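Local coordinates for benzyl alcohol dehydrogenase (Acinetobacter calcoaceticus, PDB 1F8F), which catalyses the NAD-dependent oxidation of benzyl alcohol and probably related aryl alcohols to aldehydes, as a zinc-containing alcohol dehydrogenase, at residues I183-K187 against L312-S318; E153-V159 against P321-P326; R114-D120 against N136-A141; Q28-E33 against A73-V78. All blocks are in the same frame, centred on the assembly; numbering follows the deposited sequence.

Interaction 1 of 4, residues I183-K187 against L312-S318; sequences INALK and LGVVEGS. With NAD (nicotinamide-adenine-dinucleotide), chain F.
With CG turned anti to its carbonyl carbon (chi1 -52°), Asn184 extends its amide to the 312-318 segment, where ND2 makes a weak hydrogen bond to Gly317 O at 3.4 Å. Val314 uses its CG2, the methyl that lies anti to its own carbonyl carbon, to meet Ala185 CB at 3.6 Å. The same Ala185 methyl touches Ser318 OG at 3.9 Å; the hydroxyl's hydrogen bond goes to Tyr107 OH. At the end of helix 174-186, Leu186 CD2 reaches Leu312 CD2 at 4.3 Å. Two waters bridge the segments: one, held weakly by Asn184 ND2, donates to Glu316 O; the other donates to Asn184 O and, weakly, to Ser318 O. The segment runs off strand 310-313, the edge of the parallel Rossmann sheet within this chain, and Leu312 carries that sheet across to an antiparallel strand of the second subunit. From Val314 on, the backbone faces the cofactor: Glu316 N donates to NAD O7N at 2.7 Å with an N-H...O angle of 160°, while Val314 O accepts from NAD N7N at 3.3 Å. The direct polar bond to the helix is weak, and the shortest faces NAD; a donor and an acceptor reading both ends of the carboxamide should fix its rotation, consistent with a nicotinamide ring held in one orientation for hydride transfer.

Interaction 2 of 4, residues E153-V159 against P321-P326; sequences ENNTVKV and PKKFIP
Val157 and Lys322 carry the tight part of this contact, in which helix 321-326 lies 8.5 Å from strand 156-159, axis to axis, at a crossing angle of -34°. Val157 CG1 sits between Ile325 CG2, at 4.1 Å, and Pro326 CD, at 4.0 Å, crossing the proline nearly at a right angle; its other methyl, CG2, meets Ile325 CD1. Farther along the strand Val159 CG1 adds to the apolar seam, 4.2 Å from Ile325 CG2. Lys322, its chain bent about CB-CG (chi2 -102°), brings its ammonium to the turn before the strand. NZ donates to Thr156 O at 2.6 Å, from above that carbonyl plane, and to Glu153 O at 3.0 Å. The Glu153 carbonyl is gripped twice, because Thr156 N reaches it from the opposite face, so the turn and the lysine are locked together. The looser side holds a water that accepts from Lys322 NZ at 2.7 Å and from Lys158 N; Pro326 is partly exposed, and exposed Lys158 makes a long, weak ion pair with Asp85. Lys322 also packs on Asn101 of the fourth subunit. Strand 156-159 pairs with strand 86-89 of the GroES-like part, and the helix follows the last Rossmann strand; this return of the chain onto the catalytic domain is typical of medium-chain dehydrogenases.

Interaction 3 of 4, residues R114-D120 against N136-A141; sequences RNFSGAD and NDHFFA. With SO4 (sulfate ion), chain D.
Asn115 O accepts the N-H of Phe140 at 3.0 Å, in the carbonyl plane and on a lone pair (N-H...O 166°), while Phe139 CD1 approaches the same oxygen at 3.3 Å. The bond ties two arms of the long irregular connection between helix 111-114 and strand 148-152 in the GroES-like part of this zinc dehydrogenase. A second backbone bond, Asp137 N to Gly118 O at 3.0 Å, fastens the far end, and a water between them accepts from Gly118 N and donates to His138 O. Gly118 is the middle residue of an ST turn in which Ser117 OG accepts from Ala119 N. Around Phe140 the packing is aromatic. Asn115 CB makes a CH-pi contact over one ring face, its amide nearly perpendicular to the ring (85°) and its ND2 bonded to Gly92 O. Phe140 also turns its edge toward the face of Phe116 in a T-shaped pair, centroids 5.3 Å apart and planes at 71°. Outside the two arms Phe140 stacks on His65, a ligand of the zinc that Cys44 and Cys173 also bind, placing Phe140 in the second shell of the metal. Arg114, in a salt bridge with Glu110, reaches away through an extended chain, and NH2 holds a sulfate, probably from the crystallisation liquor, by two weak bonds; Ser121 and Arg152 bind that ion too. Next to the Asp137-Gly118 bond His138 ND1 donates to Asp137 OD1 at 3.0 Å, with OD2 of the same carboxylate taken by Ala126 N, and Asp120 CB makes a CH-pi contact over one face of the imidazole, 3.9 Å from its centroid.

Interaction 4 of 4, residues Q28-E33 against A73-V78; sequences QPQGDE and AIGPNV
Gly31 and Asn77 join two tight turns, a type II' turn from Gln30 to Glu33 and a type I turn from Gly75 to Val78, by a backbone bond from Asn77 N to Gly31 O of 3.0 Å, and Gly75 N to Glu33 O, also 3.0 Å, makes a second. The Gly31 oxygen is further packed by Pro76 CD at 3.4 Å, and Asn77 lays its ND2 beside Gly31 CA at 3.3 Å. Val78 sends CG2, anti to its carbonyl carbon, against Glu33 O at 3.4 Å, with Asp32 O a little farther off. At the other end the ring of Pro29 brings CG to Ala73 CB at 4.2 Å, and Gln28, bent at CB-CG (chi2 -16°), places OE1 at 3.9 Å from the same methyl. Glu33 OE1 accepts from Gln30 N across the turn and forms a salt bridge with Arg27; Asp32 OD1 pairs with Arg152. The turns dock side by side at the start of strand 33-42 and the end of strand 66-74, where this antiparallel ladder of the GroES-like part finishes, Ala73 bonding to Leu35; Pro29 and Glu33 rest on Leu150 of strand 148-152, and Asn77 packs on Asn77 of the fourth subunit.

Interaction 2 is the buried one, interactions 1 and 3 are partly buried, and interaction 4 lies at the surface, its centre about 26 Å from the centre of the chain. Interactions 1 and 2 share a neighbourhood, Phe324 of the helix packing on Ile183 and Asn184. Interaction 3 reaches both: Phe140 touches Glu316 beside the cofactor, and Ala141 O lies near Asn155. Interactions 2 and 4 serve one mixed sheet and meet where Glu153 N probably bonds to Asp32 O. Chemistry follows place: a lysine bound to carbonyls beside an apolar seam in interaction 2, aromatic rings near zinc in interaction 3, cofactor-reading backbone in interaction 1, and turn-to-turn backbone bonds at the surface in interaction 4.

Interaction 1 of 4, residues I183-K187 against L312-S318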
# COMPACT_ATOMS: atom_id res chain seq x y z
N ILE A 183 -10.30 7.02 8.51
CA ILE A 183 -9.27 7.70 7.70
C ILE A 183 -7.95 6.95 7.71
O ILE A 183 -7.36 6.82 6.62
CB ILE A 183 -9.07 9.18 8.08
CG1 ILE A 183 -10.29 10.03 7.62
CG2 ILE A 183 -7.82 9.81 7.45
CD1 ILE A 183 -10.54 11.32 8.38
N ASN A 184 -7.40 6.54 8.85
CA ASN A 184 -6.08 5.93 8.88
C ASN A 184 -6.08 4.42 8.78
O ASN A 184 -5.15 3.87 8.19
CB ASN A 184 -5.30 6.28 10.16
CG ASN A 184 -5.23 7.75 10.44
OD1 ASN A 184 -4.96 8.51 9.53
ND2 ASN A 184 -5.52 8.21 11.68
N ALA A 185 -7.10 3.80 9.40
CA ALA A 185 -7.03 2.33 9.49
C ALA A 185 -7.74 1.67 8.33
O ALA A 185 -7.12 0.95 7.56
CB ALA A 185 -7.57 1.81 10.82
N LEU A 186 -9.02 1.94 8.18
CA LEU A 186 -9.75 1.29 7.08
C LEU A 186 -9.31 1.72 5.69
O LEU A 186 -9.47 1.21 4.61
CB LEU A 186 -11.25 1.54 7.28
CG LEU A 186 -11.86 0.77 8.47
CD1 LEU A 186 -13.30 1.30 8.65
CD2 LEU A 186 -11.76 -0.73 8.29
N LYS A 187 -9.22 3.05 5.60
CA LYS A 187 -9.09 4.00 4.54
C LYS A 187 -10.29 4.03 3.57
O LYS A 187 -10.06 3.70 2.39
CB LYS A 187 -7.85 3.93 3.68
CG LYS A 187 -6.50 3.97 4.34
CD LYS A 187 -5.44 3.48 3.35
CE LYS A 187 -4.17 3.10 4.04
NZ LYS A 187 -3.60 4.04 5.05
N LEU A 312 -9.90 -6.58 11.33
CA LEU A 312 -8.78 -5.95 11.98
C LEU A 312 -8.96 -5.11 13.26
O LEU A 312 -9.85 -4.28 13.41
CB LEU A 312 -7.93 -5.02 11.08
CG LEU A 312 -8.49 -3.75 10.49
CD1 LEU A 312 -7.47 -2.69 10.14
CD2 LEU A 312 -9.25 -4.13 9.21
N GLY A 313 -7.99 -5.31 14.18
CA GLY A 313 -8.03 -4.61 15.46
C GLY A 313 -7.53 -3.19 15.46
O GLY A 313 -6.41 -3.01 14.91
N VAL A 314 -8.22 -2.21 16.06
CA VAL A 314 -7.73 -0.84 16.01
C VAL A 314 -7.73 -0.12 17.37
O VAL A 314 -8.79 -0.04 18.01
CB VAL A 314 -8.60 0.01 15.06
CG1 VAL A 314 -8.30 1.50 15.19
CG2 VAL A 314 -8.48 -0.38 13.59
N VAL A 315 -6.63 0.48 17.76
CA VAL A 315 -6.47 1.26 19.00
C VAL A 315 -6.33 2.75 18.65
O VAL A 315 -5.50 3.13 17.82
CB VAL A 315 -5.19 0.89 19.81
CG1 VAL A 315 -5.06 1.61 21.16
CG2 VAL A 315 -5.10 -0.60 20.07
N GLU A 316 -7.17 3.60 19.24
CA GLU A 316 -7.14 5.03 19.09
C GLU A 316 -7.03 5.51 17.65
O GLU A 316 -6.54 6.62 17.38
CB GLU A 316 -5.95 5.62 19.90
CG GLU A 316 -6.03 5.26 21.37
CD GLU A 316 -6.87 6.31 22.13
OE1 GLU A 316 -7.27 7.36 21.59
OE2 GLU A 316 -7.14 6.07 23.30
N GLY A 317 -7.65 4.81 16.70
CA GLY A 317 -7.72 5.24 15.32
C GLY A 317 -6.43 5.01 14.55
O GLY A 317 -6.38 5.46 13.39
N SER A 318 -5.44 4.32 15.05
CA SER A 318 -4.16 4.14 14.37
C SER A 318 -3.45 5.38 13.86
O SER A 318 -2.61 5.18 12.97
CB SER A 318 -4.36 3.14 13.21
OG SER A 318 -4.99 1.97 13.73
PA NAD F . -21.24 5.07 23.76
O1A NAD F . -21.37 6.55 23.57
O2A NAD F . -21.88 4.47 24.94
O5B NAD F . -21.60 4.31 22.41
C5B NAD F . -21.84 2.91 22.12
C4B NAD F . -23.21 2.71 21.48
O4B NAD F . -23.45 1.27 21.33
C3B NAD F . -24.42 3.27 22.24
O3B NAD F . -25.07 4.31 21.51
C2B NAD F . -25.39 2.10 22.41
O2B NAD F . -26.77 2.40 22.16
C1B NAD F . -24.86 1.11 21.36
N9A NAD F . -25.16 -0.29 21.64
C8A NAD F . -24.90 -1.03 22.77
N7A NAD F . -25.32 -2.29 22.68
C5A NAD F . -25.89 -2.36 21.42
C6A NAD F . -26.52 -3.41 20.71
N6A NAD F . -26.68 -4.65 21.17
N1A NAD F . -26.96 -3.14 19.46
C2A NAD F . -26.81 -1.87 18.96
N3A NAD F . -26.25 -0.84 19.53
C4A NAD F . -25.81 -1.14 20.77
O3 NAD F . -19.64 4.77 23.81
PN NAD F . -18.52 5.49 22.93
O1N NAD F . -18.99 5.70 21.55
O2N NAD F . -18.10 6.73 23.61
O5D NAD F . -17.37 4.35 23.02
C5D NAD F . -17.46 3.20 22.17
C4D NAD F . -16.66 2.02 22.60
O4D NAD F . -15.28 2.08 22.13
C3D NAD F . -16.59 1.56 24.06
O3D NAD F . -16.38 0.13 24.08
C2D NAD F . -15.27 2.21 24.49
O2D NAD F . -14.75 1.73 25.72
C1D NAD F . -14.46 1.75 23.26
N1N NAD F . -13.27 2.58 23.10
C2N NAD F . -12.24 2.00 22.42
C3N NAD F . -11.11 2.76 22.19
C7N NAD F . -9.87 2.21 21.39
O7N NAD F . -8.88 2.93 21.25
N7N NAD F . -10.01 0.93 20.90
C4N NAD F . -11.03 4.11 22.62
C5N NAD F . -12.32 4.68 22.76
C6N NAD F . -13.48 3.99 23.02
O HOH W 1 -6.31 8.26 14.65
O HOH W 2 -2.68 3.82 9.91

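Interaction 2 of 4, residues E153-V159 against P321-P326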
# COMPACT_ATOMS: atom_id res chain seq x y z
N GLU A 153 5.68 15.83 26.72
CA GLU A 153 5.73 16.63 25.50
C GLU A 153 5.16 15.78 24.35
O GLU A 153 4.45 16.40 23.53
CB GLU A 153 7.12 17.11 25.03
CG GLU A 153 7.22 18.04 23.82
CD GLU A 153 8.63 18.51 23.51
OE1 GLU A 153 9.59 17.74 23.78
OE2 GLU A 153 8.98 19.59 22.99
N ASN A 154 5.51 14.51 24.27
CA ASN A 154 4.95 13.79 23.11
C ASN A 154 3.44 13.55 23.22
O ASN A 154 2.83 13.34 22.15
CB ASN A 154 5.68 12.52 22.71
CG ASN A 154 5.55 11.42 23.71
OD1 ASN A 154 4.96 11.63 24.79
ND2 ASN A 154 6.10 10.25 23.35
N ASN A 155 2.80 13.58 24.38
CA ASN A 155 1.34 13.47 24.40
C ASN A 155 0.70 14.85 24.54
O ASN A 155 -0.52 14.85 24.74
CB ASN A 155 0.75 12.48 25.38
CG ASN A 155 0.95 12.62 26.87
OD1 ASN A 155 2.08 12.78 27.37
ND2 ASN A 155 -0.17 12.50 27.55
N THR A 156 1.39 15.96 24.37
CA THR A 156 0.75 17.27 24.51
C THR A 156 0.74 17.94 23.16
O THR A 156 1.76 18.33 22.60
CB THR A 156 1.45 18.07 25.61
OG1 THR A 156 1.49 17.27 26.81
CG2 THR A 156 0.74 19.36 26.04
N VAL A 157 -0.41 18.12 22.53
CA VAL A 157 -0.69 18.62 21.23
C VAL A 157 -1.19 20.06 21.17
O VAL A 157 -2.31 20.46 21.45
CB VAL A 157 -1.67 17.77 20.41
CG1 VAL A 157 -1.66 18.04 18.94
CG2 VAL A 157 -1.45 16.26 20.61
N LYS A 158 -0.31 20.91 20.63
CA LYS A 158 -0.58 22.33 20.44
C LYS A 158 -1.71 22.53 19.43
O LYS A 158 -1.64 21.98 18.33
CB LYS A 158 0.65 23.13 20.04
CG LYS A 158 0.39 24.57 19.60
CD LYS A 158 1.63 25.43 19.86
CE LYS A 158 1.81 26.49 18.78
NZ LYS A 158 3.06 27.30 19.04
N VAL A 159 -2.73 23.31 19.79
CA VAL A 159 -3.77 23.65 18.82
C VAL A 159 -3.98 25.17 18.83
O VAL A 159 -3.52 25.93 19.68
CB VAL A 159 -5.12 22.94 19.01
CG1 VAL A 159 -5.07 21.43 18.99
CG2 VAL A 159 -5.76 23.40 20.32
N PRO A 321 -1.15 11.19 16.65
CA PRO A 321 -1.95 12.28 17.18
C PRO A 321 -1.41 13.69 16.96
O PRO A 321 -2.23 14.60 16.70
CB PRO A 321 -2.14 11.97 18.66
CG PRO A 321 -1.81 10.52 18.76
CD PRO A 321 -0.88 10.13 17.66
N LYS A 322 -0.09 13.87 17.01
CA LYS A 322 0.60 15.11 16.78
C LYS A 322 0.37 15.62 15.35
O LYS A 322 0.36 16.83 15.13
CB LYS A 322 2.12 14.95 16.97
CG LYS A 322 2.62 15.03 18.40
CD LYS A 322 3.26 16.42 18.74
CE LYS A 322 3.04 16.50 20.27
NZ LYS A 322 3.66 17.68 20.94
N LYS A 323 0.09 14.70 14.43
CA LYS A 323 -0.29 14.99 13.08
C LYS A 323 -1.81 15.05 12.85
O LYS A 323 -2.33 16.01 12.30
CB LYS A 323 0.27 13.92 12.10
CG LYS A 323 0.18 14.38 10.66
CD LYS A 323 0.30 13.20 9.67
CE LYS A 323 0.33 13.80 8.24
NZ LYS A 323 0.51 12.73 7.24
N PHE A 324 -2.56 14.02 13.24
CA PHE A 324 -3.99 13.87 13.05
C PHE A 324 -4.89 14.83 13.82
O PHE A 324 -5.93 15.24 13.27
CB PHE A 324 -4.40 12.40 13.37
CG PHE A 324 -5.74 12.01 12.79
CD1 PHE A 324 -6.07 12.21 11.47
CD2 PHE A 324 -6.74 11.42 13.58
CE1 PHE A 324 -7.31 11.84 10.95
CE2 PHE A 324 -7.95 11.04 13.08
CZ PHE A 324 -8.27 11.24 11.74
N ILE A 325 -4.58 15.13 15.09
CA ILE A 325 -5.42 16.02 15.90
C ILE A 325 -5.58 17.37 15.25
O ILE A 325 -6.71 17.82 15.06
CB ILE A 325 -5.09 16.09 17.38
CG1 ILE A 325 -5.73 14.85 18.07
CG2 ILE A 325 -5.60 17.37 18.09
CD1 ILE A 325 -5.09 14.71 19.43
N PRO A 326 -4.48 18.05 14.91
CA PRO A 326 -4.59 19.29 14.16
C PRO A 326 -5.34 19.11 12.85
O PRO A 326 -6.00 20.07 12.41
CB PRO A 326 -3.13 19.76 13.96
CG PRO A 326 -2.38 19.00 15.01
CD PRO A 326 -3.09 17.69 15.22
O HOH W 3 2.49 19.60 19.48

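Interaction 3 of 4, residues R114-D120 against N136-A141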
# COMPACT_ATOMS: atom_id res chain seq x y z
N ARG A 114 1.83 2.81 30.39
CA ARG A 114 1.85 4.26 30.42
C ARG A 114 0.48 4.87 30.69
O ARG A 114 0.47 6.00 31.18
CB ARG A 114 2.43 4.85 29.12
CG ARG A 114 3.95 4.84 29.18
CD ARG A 114 4.67 5.01 27.86
NE ARG A 114 6.11 4.71 28.02
CZ ARG A 114 6.96 5.54 28.59
NH1 ARG A 114 6.46 6.71 29.00
NH2 ARG A 114 8.26 5.37 28.78
N ASN A 115 -0.58 4.15 30.40
CA ASN A 115 -1.94 4.61 30.55
C ASN A 115 -2.75 3.91 31.63
O ASN A 115 -3.62 4.49 32.26
CB ASN A 115 -2.68 4.36 29.21
CG ASN A 115 -2.00 5.17 28.10
OD1 ASN A 115 -2.44 6.24 27.66
ND2 ASN A 115 -0.85 4.74 27.57
N PHE A 116 -2.45 2.63 31.81
CA PHE A 116 -3.20 1.79 32.73
C PHE A 116 -2.52 1.34 34.01
O PHE A 116 -3.26 0.78 34.83
CB PHE A 116 -3.65 0.54 31.93
CG PHE A 116 -4.77 0.78 30.96
CD1 PHE A 116 -5.98 1.20 31.48
CD2 PHE A 116 -4.68 0.58 29.59
CE1 PHE A 116 -7.08 1.43 30.68
CE2 PHE A 116 -5.76 0.82 28.75
CZ PHE A 116 -6.96 1.23 29.31
N SER A 117 -1.23 1.56 34.22
CA SER A 117 -0.54 1.08 35.40
C SER A 117 -1.00 1.73 36.71
O SER A 117 -1.25 1.05 37.70
CB SER A 117 0.97 1.32 35.26
OG SER A 117 1.28 2.70 35.19
N GLY A 118 -1.15 3.04 36.66
CA GLY A 118 -1.59 3.85 37.77
C GLY A 118 -0.42 4.67 38.29
O GLY A 118 -0.60 5.49 39.18
N ALA A 119 0.74 4.54 37.64
CA ALA A 119 1.91 5.29 38.06
C ALA A 119 2.89 5.61 36.93
O ALA A 119 2.54 5.62 35.76
CB ALA A 119 2.61 4.43 39.11
N ASP A 120 4.12 5.96 37.34
CA ASP A 120 5.13 6.28 36.34
C ASP A 120 6.03 5.08 36.09
O ASP A 120 5.64 3.96 36.36
CB ASP A 120 5.91 7.54 36.60
CG ASP A 120 6.78 7.62 37.84
OD1 ASP A 120 6.99 6.64 38.58
OD2 ASP A 120 7.27 8.75 38.07
N ASN A 136 -3.12 6.94 43.18
CA ASN A 136 -2.69 6.59 41.84
C ASN A 136 -3.04 7.63 40.80
O ASN A 136 -4.14 8.20 40.80
CB ASN A 136 -3.33 5.24 41.47
CG ASN A 136 -2.68 4.17 42.35
OD1 ASN A 136 -1.49 4.32 42.67
ND2 ASN A 136 -3.42 3.14 42.73
N ASP A 137 -2.10 7.93 39.91
CA ASP A 137 -2.23 8.93 38.87
C ASP A 137 -1.63 8.51 37.53
O ASP A 137 -1.61 7.33 37.17
CB ASP A 137 -1.58 10.21 39.39
CG ASP A 137 -0.06 10.13 39.46
OD1 ASP A 137 0.43 9.00 39.53
OD2 ASP A 137 0.60 11.20 39.40
N HIS A 138 -1.21 9.46 36.70
CA HIS A 138 -0.65 9.13 35.39
C HIS A 138 -1.58 8.34 34.50
O HIS A 138 -1.09 7.53 33.71
CB HIS A 138 0.61 8.22 35.59
CG HIS A 138 1.80 9.05 35.89
ND1 HIS A 138 2.17 9.39 37.17
CD2 HIS A 138 2.72 9.64 35.08
CE1 HIS A 138 3.25 10.17 37.13
NE2 HIS A 138 3.62 10.31 35.88
N PHE A 139 -2.89 8.54 34.61
CA PHE A 139 -3.90 7.76 33.90
C PHE A 139 -4.05 8.28 32.48
O PHE A 139 -4.35 9.43 32.21
CB PHE A 139 -5.23 7.82 34.67
CG PHE A 139 -6.34 7.08 33.97
CD1 PHE A 139 -6.25 5.73 33.77
CD2 PHE A 139 -7.49 7.75 33.55
CE1 PHE A 139 -7.26 5.02 33.18
CE2 PHE A 139 -8.50 7.04 32.93
CZ PHE A 139 -8.39 5.68 32.74
N PHE A 140 -3.70 7.43 31.53
CA PHE A 140 -3.56 7.75 30.12
C PHE A 140 -2.53 8.88 30.06
O PHE A 140 -2.69 9.83 29.32
CB PHE A 140 -4.87 8.11 29.44
CG PHE A 140 -5.74 6.95 28.98
CD1 PHE A 140 -6.35 6.03 29.79
CD2 PHE A 140 -5.88 6.86 27.58
CE1 PHE A 140 -7.10 5.03 29.23
CE2 PHE A 140 -6.64 5.86 27.01
CZ PHE A 140 -7.26 4.93 27.84
N ALA A 141 -1.53 8.89 30.95
CA ALA A 141 -0.51 9.90 31.09
C ALA A 141 -1.01 11.33 31.28
O ALA A 141 -0.37 12.31 30.85
CB ALA A 141 0.46 9.84 29.88
S SO4 D . 10.68 7.53 30.78
O1 SO4 D . 11.45 8.06 31.96
O2 SO4 D . 11.04 6.08 30.60
O3 SO4 D . 10.95 8.33 29.56
O4 SO4 D . 9.22 7.62 31.12
O HOH W 4 -0.59 4.52 33.98

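Interaction 4 of 4, residues Q28-E33 against A73-V78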
# COMPACT_ATOMS: atom_id res chain seq x y z
N GLN A 28 6.20 20.41 40.29
CA GLN A 28 6.65 21.03 39.05
C GLN A 28 7.19 19.94 38.09
O GLN A 28 7.55 18.83 38.44
CB GLN A 28 7.73 22.08 39.20
CG GLN A 28 7.44 23.52 39.46
CD GLN A 28 6.04 23.99 39.20
OE1 GLN A 28 5.80 24.75 38.26
NE2 GLN A 28 5.12 23.56 40.06
N PRO A 29 7.22 20.29 36.82
CA PRO A 29 7.63 19.39 35.77
C PRO A 29 9.14 19.27 35.60
O PRO A 29 9.91 20.20 35.82
CB PRO A 29 7.03 20.05 34.53
CG PRO A 29 7.15 21.51 34.85
CD PRO A 29 6.77 21.61 36.28
N GLN A 30 9.55 18.07 35.20
CA GLN A 30 10.96 17.77 34.94
C GLN A 30 11.16 17.37 33.49
O GLN A 30 10.28 17.49 32.63
CB GLN A 30 11.43 16.73 35.96
CG GLN A 30 11.43 17.28 37.39
CD GLN A 30 11.72 16.30 38.50
OE1 GLN A 30 12.82 16.35 39.09
NE2 GLN A 30 10.79 15.42 38.87
N GLY A 31 12.37 16.93 33.18
CA GLY A 31 12.78 16.55 31.84
C GLY A 31 11.96 17.19 30.72
O GLY A 31 12.08 18.37 30.41
N ASP A 32 11.17 16.33 30.07
CA ASP A 32 10.30 16.76 28.98
C ASP A 32 8.81 16.78 29.33
O ASP A 32 7.88 16.91 28.48
CB ASP A 32 10.71 16.02 27.73
CG ASP A 32 10.25 14.58 27.57
OD1 ASP A 32 9.78 13.94 28.51
OD2 ASP A 32 10.34 14.07 26.41
N GLU A 33 8.52 16.80 30.64
CA GLU A 33 7.18 16.93 31.18
C GLU A 33 6.58 18.32 31.02
O GLU A 33 7.31 19.27 30.76
CB GLU A 33 7.14 16.61 32.67
CG GLU A 33 7.78 15.28 33.02
CD GLU A 33 7.84 15.10 34.53
OE1 GLU A 33 7.98 16.15 35.20
OE2 GLU A 33 7.75 13.96 35.01
N ALA A 73 3.66 25.75 32.66
CA ALA A 73 5.06 25.45 32.92
C ALA A 73 5.55 24.24 32.09
O ALA A 73 4.84 23.25 31.97
CB ALA A 73 5.29 25.21 34.41
N ILE A 74 6.73 24.39 31.49
CA ILE A 74 7.36 23.37 30.68
C ILE A 74 8.62 22.86 31.37
O ILE A 74 9.16 23.63 32.14
CB ILE A 74 7.82 23.89 29.31
CG1 ILE A 74 8.70 25.13 29.50
CG2 ILE A 74 6.63 24.16 28.42
CD1 ILE A 74 9.19 25.71 28.19
N GLY A 75 9.09 21.66 31.18
CA GLY A 75 10.35 21.22 31.79
C GLY A 75 11.49 21.81 30.94
O GLY A 75 11.32 22.48 29.91
N PRO A 76 12.72 21.56 31.40
CA PRO A 76 13.91 22.05 30.71
C PRO A 76 14.25 21.45 29.37
O PRO A 76 14.79 22.17 28.52
CB PRO A 76 14.98 21.85 31.77
CG PRO A 76 14.50 20.79 32.70
CD PRO A 76 13.01 20.81 32.64
N ASN A 77 13.97 20.19 29.04
CA ASN A 77 14.25 19.62 27.71
C ASN A 77 13.08 19.74 26.72
O ASN A 77 13.10 19.21 25.58
CB ASN A 77 14.63 18.13 27.82
CG ASN A 77 15.74 17.98 28.87
OD1 ASN A 77 16.86 18.39 28.61
ND2 ASN A 77 15.38 17.36 29.98
N VAL A 78 12.07 20.53 27.13
CA VAL A 78 10.92 20.76 26.29
C VAL A 78 11.32 21.76 25.21
O VAL A 78 11.80 22.85 25.55
CB VAL A 78 9.70 21.24 27.08
CG1 VAL A 78 8.56 21.56 26.14
CG2 VAL A 78 9.30 20.28 28.19